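H subunit of photosynthetic reaction center complex (Rhodopseudomonas palustris, PDB 6Z5S) probably helps to hold the photosynthetic reaction centre together on its cytoplasmic side and supports electron and proton transfer to the secondary quinone. Local coordinates at residues Ala209-Gly212 / Asp213-Ala216; Trp167-Arg170 / Ala171-Leu174. All coordinates share one frame; numbering follows the deposited sequence.

Contact 1 of 2, residues Ala209-Gly212 / Asp213-Ala216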
# COMPACT_ATOMS: atom_id res chain seq x y z
N ALA D 209 14.47 -17.86 27.57
CA ALA D 209 15.59 -16.97 27.32
C ALA D 209 16.73 -17.21 28.30
O ALA D 209 17.88 -17.40 27.90
CB ALA D 209 15.14 -15.51 27.37
N ILE D 210 16.42 -17.21 29.59
CA ILE D 210 17.40 -17.50 30.63
C ILE D 210 16.98 -18.78 31.33
O ILE D 210 15.88 -19.29 31.14
CB ILE D 210 17.53 -16.35 31.64
CG1 ILE D 210 16.28 -16.27 32.51
CG2 ILE D 210 17.74 -15.04 30.91
CD1 ILE D 210 16.25 -15.07 33.41
N ARG D 211 17.89 -19.31 32.14
CA ARG D 211 17.59 -20.52 32.89
C ARG D 211 17.07 -20.17 34.28
O ARG D 211 16.93 -19.00 34.64
CB ARG D 211 18.82 -21.41 32.96
CG ARG D 211 20.05 -20.74 33.51
CD ARG D 211 21.17 -21.74 33.67
NE ARG D 211 22.24 -21.19 34.50
CZ ARG D 211 23.31 -20.58 34.01
NH1 ARG D 211 24.23 -20.11 34.83
NH2 ARG D 211 23.45 -20.44 32.70
N GLY D 212 16.80 -21.20 35.08
CA GLY D 212 16.02 -21.01 36.28
C GLY D 212 16.68 -20.12 37.32
O GLY D 212 16.02 -19.30 37.95
N ASP D 213 17.98 -20.28 37.52
CA ASP D 213 18.65 -19.51 38.56
C ASP D 213 18.82 -18.06 38.16
O ASP D 213 18.83 -17.17 39.03
CB ASP D 213 20.01 -20.12 38.89
CG ASP D 213 20.87 -20.28 37.66
OD1 ASP D 213 20.42 -20.95 36.71
OD2 ASP D 213 21.99 -19.74 37.65
N GLN D 214 18.96 -17.79 36.86
CA GLN D 214 19.24 -16.44 36.39
C GLN D 214 18.17 -15.44 36.78
O GLN D 214 18.41 -14.23 36.70
CB GLN D 214 19.41 -16.45 34.88
CG GLN D 214 20.53 -17.35 34.41
CD GLN D 214 21.00 -17.01 33.02
OE1 GLN D 214 20.60 -17.64 32.05
NE2 GLN D 214 21.86 -16.01 32.92
N PHE D 215 16.99 -15.90 37.20
CA PHE D 215 15.96 -14.98 37.67
C PHE D 215 16.42 -14.19 38.88
O PHE D 215 15.81 -13.17 39.20
CB PHE D 215 14.69 -15.75 37.99
CG PHE D 215 13.96 -16.21 36.78
CD1 PHE D 215 13.07 -15.38 36.13
CD2 PHE D 215 14.17 -17.48 36.27
CE1 PHE D 215 12.40 -15.80 35.01
CE2 PHE D 215 13.51 -17.90 35.15
CZ PHE D 215 12.62 -17.07 34.52
N ALA D 216 17.46 -14.64 39.57
CA ALA D 216 17.99 -13.84 40.67
C ALA D 216 18.66 -12.57 40.16
O ALA D 216 18.65 -11.55 40.86
CB ALA D 216 18.98 -14.67 41.48
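Gln214 N returns to Arg211 O through a weak hydrogen bond of 3.2 Å, which turns the chain at Gly212 and Asp213 and leads it into the 3-10 segment 214-216. A second backbone bond, from Ala216 N to Asp213 O, continues the turn. The Gln214 side chain reaches back to the start of the turn. Its OE1 accepts the N-H of Arg211 at 3.2 Å, and the bond is nearly straight at 166°. The donor is tilted 18° from the carbonyl plane. This side chain to backbone bond closes the turn that opens the 3-10 segment.

The same glutamine lies against the arginine. Its CG sits over one face of the Arg211 guanidinium, toward the rim, and the amide and guanidinium planes are stacked only 23° apart. Asp213 comes to the guanidinium from its edge. There OD1 meets Arg211 NE at 2.9 Å in a salt bridge whose hydrogen bond is weak. Asp213 CG stands between the backbone N and the carbonyl carbon, and this turns the carboxylate toward the arginine. With an alanine here in place of Arg211, Asp213 would probably lose its charge partner in the turn, and the Gln214 amide the flat group stacked on it.

The turn lies in the loop between strand 205-206 and helix 229-245, in the PRC-barrel region of the cytoplasmic part. Its apolar side is built by Ile210 and Phe215. Ile210 CD1 stands 4.0 Å above the ring centroid of Phe215, almost exactly on the ring normal, in a CH-pi contact. Gly212 O lies at the ring edge. Both side chains also pack on Tyr239 of helix 229-245, while Tyr238 OH bonds to Gln214 O and Asp156 OD1 accepts from Gly212 N.

Contact 2 of 2, residues Trp167-Arg170 / Ala171-Leu174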
# COMPACT_ATOMS: atom_id res chain seq x y z
N TRP D 167 1.60 -6.88 35.94
CA TRP D 167 1.71 -5.45 35.70
C TRP D 167 1.06 -5.11 34.38
O TRP D 167 1.31 -5.78 33.37
CB TRP D 167 3.18 -5.01 35.70
CG TRP D 167 3.83 -5.06 37.03
CD1 TRP D 167 3.86 -6.12 37.88
CD2 TRP D 167 4.56 -4.02 37.66
NE1 TRP D 167 4.55 -5.79 39.01
CE2 TRP D 167 5.00 -4.50 38.90
CE3 TRP D 167 4.87 -2.71 37.29
CZ2 TRP D 167 5.74 -3.73 39.77
CZ3 TRP D 167 5.61 -1.95 38.16
CH2 TRP D 167 6.04 -2.46 39.39
N VAL D 168 0.23 -4.08 34.37
CA VAL D 168 -0.55 -3.72 33.20
C VAL D 168 -0.30 -2.26 32.84
O VAL D 168 0.15 -1.45 33.66
CB VAL D 168 -2.05 -3.97 33.40
CG1 VAL D 168 -2.29 -5.40 33.79
CG2 VAL D 168 -2.59 -3.04 34.45
N ASP D 169 -0.60 -1.95 31.59
CA ASP D 169 -0.52 -0.60 31.05
C ASP D 169 -1.91 0.03 31.11
O ASP D 169 -2.88 -0.56 30.63
CB ASP D 169 -0.00 -0.63 29.61
CG ASP D 169 0.30 0.75 29.07
OD1 ASP D 169 -0.22 1.75 29.60
OD2 ASP D 169 1.08 0.83 28.09
N ARG D 170 -2.00 1.21 31.70
CA ARG D 170 -3.26 1.92 31.74
C ARG D 170 -3.49 2.71 30.45
O ARG D 170 -2.54 3.12 29.78
CB ARG D 170 -3.31 2.87 32.93
CG ARG D 170 -3.06 2.22 34.27
CD ARG D 170 -3.28 3.20 35.40
NE ARG D 170 -2.48 4.41 35.23
CZ ARG D 170 -2.95 5.57 34.79
NH1 ARG D 170 -2.15 6.61 34.66
NH2 ARG D 170 -4.23 5.68 34.46
N ALA D 171 -4.76 2.87 30.10
CA ALA D 171 -5.20 3.61 28.92
C ALA D 171 -4.86 2.87 27.64
O ALA D 171 -5.32 3.24 26.56
CB ALA D 171 -4.61 5.03 28.91
N GLU D 172 -4.05 1.82 27.76
CA GLU D 172 -3.87 0.81 26.72
C GLU D 172 -3.96 -0.50 27.48
O GLU D 172 -2.93 -1.03 27.91
CB GLU D 172 -2.54 0.96 25.98
CG GLU D 172 -2.10 2.40 25.75
CD GLU D 172 -0.64 2.51 25.36
OE1 GLU D 172 0.20 2.82 26.23
OE2 GLU D 172 -0.32 2.30 24.17
N VAL D 173 -5.17 -1.01 27.66
CA VAL D 173 -5.36 -2.14 28.57
C VAL D 173 -4.60 -3.34 28.02
O VAL D 173 -4.94 -3.90 26.97
CB VAL D 173 -6.85 -2.44 28.79
CG1 VAL D 173 -7.51 -1.24 29.41
CG2 VAL D 173 -7.56 -2.73 27.48
N LEU D 174 -3.53 -3.72 28.72
CA LEU D 174 -2.59 -4.70 28.20
C LEU D 174 -1.65 -5.10 29.32
O LEU D 174 -1.19 -4.25 30.08
CB LEU D 174 -1.80 -4.11 27.03
CG LEU D 174 -0.81 -5.02 26.31
CD1 LEU D 174 -1.53 -6.16 25.63
CD2 LEU D 174 0.01 -4.21 25.32
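Asp169 N gives a hydrogen bond to Leu174 O at 2.8 Å, with an N-H...O angle of 166°, where strand 161-169 turns back toward strand 174-182. Leu174 O also receives a CA-H...O contact from Val168 CA. The two strands form an antiparallel beta hairpin in the PRC-barrel region, and the chain turns back through residues 170-173.

The Asp169 side chain reaches into this connection. Its CB lies 3.4 Å from Glu172 O and somewhat farther from Leu174 O. CG stands opposite the backbone N and beside the carbonyl carbon (chi1 -171°), which brings the carboxylate toward Glu172. CG is 3.5 Å from Glu172 OE1, and OD1 is 3.6 Å from the same oxygen. OD2, the other tip, comes closest, at 2.9 Å from Glu172 OE1. The carboxylate planes stand almost at right angles, 81° apart.

Arg170 leaves the turn on another course. Its guanidinium forms a salt bridge with Asp124, and its NE bonds to Pro127 O. One neighbouring subunit packs apolar side chains on Val168 and Val173. A second brings an acidic side chain to Ala171 and a polar one to Glu172.

As in related reaction centres, the pair probably belongs to an acidic cluster on the cytoplasmic side near the secondary quinone. Two acidic groups side by side would tend to repel each other, and Arg176, in a long and weak ion pair with Asp169 OD2, may offset part of this.

In the fold
Both contacts lie in the PRC-barrel region of the chain, far along the sequence from the membrane helix 9-31. They come in series: contact 2 closes before contact 1 opens. Their centres are 26 Å apart and their nearest atoms about 13 Å, so they do not touch. Contact 2 sits at one end of the four-stranded antiparallel sheet, in the hairpin that joins strands 161-169 and 174-182, and meets other protein chains. Contact 1 follows strand 205-206, packs beside helix 229-245 and is touched by no other chain. Contact 2 thus sits at a subunit interface, and contact 1 packs its loop against helix 229-245.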